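PDB 2J4B: transcription initiation factor tfiid subunit 72/90-100 KDA, which probably serves as a component of the TFIID and SAGA complexes that mediates regulation of RNA polymerase II transcription, represented here by its N-terminal domain. Local coordinates for residues Tyr42-Leu45 with Ile46-Asn49. Numbering follows the deposited sequence.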
ATOM      1  N   TYR A  42      -1.702  -4.047  -6.511  1.00 57.24           N
ATOM      2  CA  TYR A  42      -1.746  -5.363  -7.120  1.00 57.45           C
ATOM      3  C   TYR A  42      -3.176  -5.850  -7.357  1.00 58.22           C
ATOM      4  O   TYR A  42      -3.516  -6.296  -8.445  1.00 57.89           O
ATOM      5  CB  TYR A  42      -1.031  -6.331  -6.204  1.00 57.93           C
ATOM      6  CG  TYR A  42      -0.875  -7.744  -6.716  1.00 58.18           C
ATOM      7  CD1 TYR A  42      -0.080  -8.019  -7.834  1.00 57.83           C
ATOM      8  CD2 TYR A  42      -1.472  -8.813  -6.052  1.00 58.07           C
ATOM      9  CE1 TYR A  42       0.093  -9.312  -8.292  1.00 57.95           C
ATOM     10  CE2 TYR A  42      -1.301 -10.121  -6.512  1.00 58.46           C
ATOM     11  CZ  TYR A  42      -0.513 -10.355  -7.633  1.00 58.20           C
ATOM     12  OH  TYR A  42      -0.332 -11.634  -8.099  1.00 58.59           O
ATOM     13  N   PHE A  43      -4.010  -5.785  -6.326  1.00 58.80           N
ATOM     14  CA  PHE A  43      -5.404  -6.186  -6.460  1.00 58.74           C
ATOM     15  C   PHE A  43      -6.167  -5.288  -7.441  1.00 59.20           C
ATOM     16  O   PHE A  43      -7.086  -5.752  -8.135  1.00 58.64           O
ATOM     17  CB  PHE A  43      -6.082  -6.167  -5.095  1.00 59.47           C
ATOM     18  CG  PHE A  43      -5.767  -7.366  -4.231  1.00 59.68           C
ATOM     19  CD1 PHE A  43      -4.820  -8.299  -4.610  1.00 59.39           C
ATOM     20  CD2 PHE A  43      -6.412  -7.536  -3.015  1.00 60.12           C
ATOM     21  CE1 PHE A  43      -4.542  -9.376  -3.814  1.00 59.57           C
ATOM     22  CE2 PHE A  43      -6.131  -8.626  -2.204  1.00 59.55           C
ATOM     23  CZ  PHE A  43      -5.190  -9.533  -2.599  1.00 59.87           C
ATOM     24  N   ASP A  44      -5.791  -4.010  -7.509  1.00 58.88           N
ATOM     25  CA  ASP A  44      -6.472  -3.069  -8.400  1.00 58.51           C
ATOM     26  C   ASP A  44      -6.113  -3.280  -9.888  1.00 58.06           C
ATOM     27  O   ASP A  44      -6.972  -3.131 -10.767  1.00 57.17           O
ATOM     28  CB  ASP A  44      -6.212  -1.641  -7.962  1.00 60.06           C
ATOM     29  CG  ASP A  44      -7.222  -1.158  -6.947  1.00 62.33           C
ATOM     30  OD1 ASP A  44      -8.369  -1.649  -7.005  1.00 64.92           O
ATOM     31  OD2 ASP A  44      -6.898  -0.292  -6.086  1.00 63.67           O
ATOM     32  N   LEU A  45      -4.863  -3.648 -10.165  1.00 56.99           N
ATOM     33  CA  LEU A  45      -4.447  -4.010 -11.517  1.00 56.41           C
ATOM     34  C   LEU A  45      -5.127  -5.295 -11.999  1.00 55.99           C
ATOM     35  O   LEU A  45      -5.453  -5.442 -13.198  1.00 54.58           O
ATOM     36  CB  LEU A  45      -2.923  -4.157 -11.594  1.00 55.90           C
ATOM     37  CG  LEU A  45      -2.119  -2.853 -11.440  1.00 56.31           C
ATOM     38  CD1 LEU A  45      -0.617  -3.187 -11.217  1.00 56.60           C
ATOM     39  CD2 LEU A  45      -2.319  -1.872 -12.614  1.00 54.55           C
ATOM     40  N   ILE A  46      -5.332  -6.221 -11.067  1.00 56.20           N
ATOM     41  CA  ILE A  46      -6.043  -7.471 -11.343  1.00 56.82           C
ATOM     42  C   ILE A  46      -7.520  -7.218 -11.678  1.00 57.52           C
ATOM     43  O   ILE A  46      -8.067  -7.781 -12.632  1.00 56.70           O
ATOM     44  CB  ILE A  46      -5.952  -8.428 -10.148  1.00 56.53           C
ATOM     45  CG1 ILE A  46      -4.546  -9.039 -10.058  1.00 56.70           C
ATOM     46  CG2 ILE A  46      -6.977  -9.534 -10.254  1.00 55.83           C
ATOM     47  CD1 ILE A  46      -4.317  -9.808  -8.760  1.00 56.86           C
ATOM     48  N   GLN A  47      -8.155  -6.359 -10.897  1.00 59.08           N
ATOM     49  CA  GLN A  47      -9.552  -6.037 -11.105  1.00 59.79           C
ATOM     50  C   GLN A  47      -9.766  -5.351 -12.446  1.00 58.59           C
ATOM     51  O   GLN A  47     -10.777  -5.585 -13.104  1.00 56.64           O
ATOM     52  CB  GLN A  47     -10.059  -5.139  -9.982  1.00 61.89           C
ATOM     53  CG  GLN A  47     -11.570  -5.082  -9.895  1.00 62.99           C
ATOM     54  CD  GLN A  47     -12.032  -4.228  -8.749  1.00 64.70           C
ATOM     55  OE1 GLN A  47     -12.614  -4.739  -7.783  1.00 67.30           O
ATOM     56  NE2 GLN A  47     -11.764  -2.919  -8.827  1.00 65.29           N
ATOM     57  N   GLN A  48      -8.813  -4.516 -12.848  1.00 58.25           N
ATOM     58  CA  GLN A  48      -8.825  -3.922 -14.193  1.00 59.15           C
ATOM     59  C   GLN A  48      -8.470  -4.954 -15.280  1.00 58.31           C
ATOM     60  O   GLN A  48      -8.457  -4.624 -16.448  1.00 56.86           O
ATOM     61  CB  GLN A  48      -7.837  -2.754 -14.288  1.00 59.75           C
ATOM     62  CG  GLN A  48      -8.222  -1.492 -13.545  1.00 60.40           C
ATOM     63  CD  GLN A  48      -7.038  -0.526 -13.398  1.00 61.45           C
ATOM     64  OE1 GLN A  48      -6.304  -0.256 -14.355  1.00 62.45           O
ATOM     65  NE2 GLN A  48      -6.849  -0.009 -12.190  1.00 62.52           N
ATOM     66  N   ASN A  49      -8.153  -6.185 -14.876  1.00 58.29           N
ATOM     67  CA  ASN A  49      -7.758  -7.254 -15.795  1.00 58.92           C
ATOM     68  C   ASN A  49      -6.417  -7.003 -16.502  1.00 59.25           C
ATOM     69  O   ASN A  49      -6.254  -7.294 -17.683  1.00 58.56           O
ATOM     70  CB  ASN A  49      -8.870  -7.526 -16.815  1.00 58.54           C
ATOM     71  CG  ASN A  49     -10.132  -8.059 -16.171  1.00 58.28           C
ATOM     72  OD1 ASN A  49     -10.091  -9.051 -15.449  1.00 59.09           O
ATOM     73  ND2 ASN A  49     -11.259  -7.404 -16.425  1.00 56.72           N
TER
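Tyr-42 and Ile-46, one helical turn apart, meet through a CH-pi contact in which the methyl CD1 of Ile-46 sits over one face of the phenol ring. CD1 lies 4.0 Å from the centroid of the Tyr-42 ring, displaced toward its CE2 rim, and the approach is 20° off the ring normal. Two torsions bring the groups together: CG of Tyr-42 stands opposite the backbone N (chi1 -175°), beside the carbonyl carbon, while the isoleucine CG1 branch runs anti to the carbonyl carbon and extends on to CD1, back toward the preceding turn. The same methyl comes obliquely to the ring of Phe-43, more loosely, with CD1 of Ile-46 4.4 Å from CD1 of Phe-43.

The backbone ladder of the helix joins the same two turns. Ile-46 N donates to Tyr-42 O and Gln-48 N to Asp-44 O, and between them Gln-47 N donates to Phe-43 O at 3.0 Å. The helix, 34-47 of the largely helical NTD2 domain of TAF5, then ends in a Schellman motif: Asn-49 takes a positive phi, and its N bonds to Ile-46 O at 2.8 Å.

Among the polar side chains, Asp-44 and Gln-47 lie alongside each other and point the same way, their carboxylate and amide planes 50° apart, with OD1 of Asp-44 4.1 Å from NE2 of Gln-47. The other carboxylate oxygen of Asp-44, OD2, is hydrogen-bonded to the hydroxyl of Tyr-121. On the buried side, Tyr-42, Leu-45 and Ile-46 all rest on Ala-54 of helix 51-61, and the Phe-43 ring meets that of Phe-75.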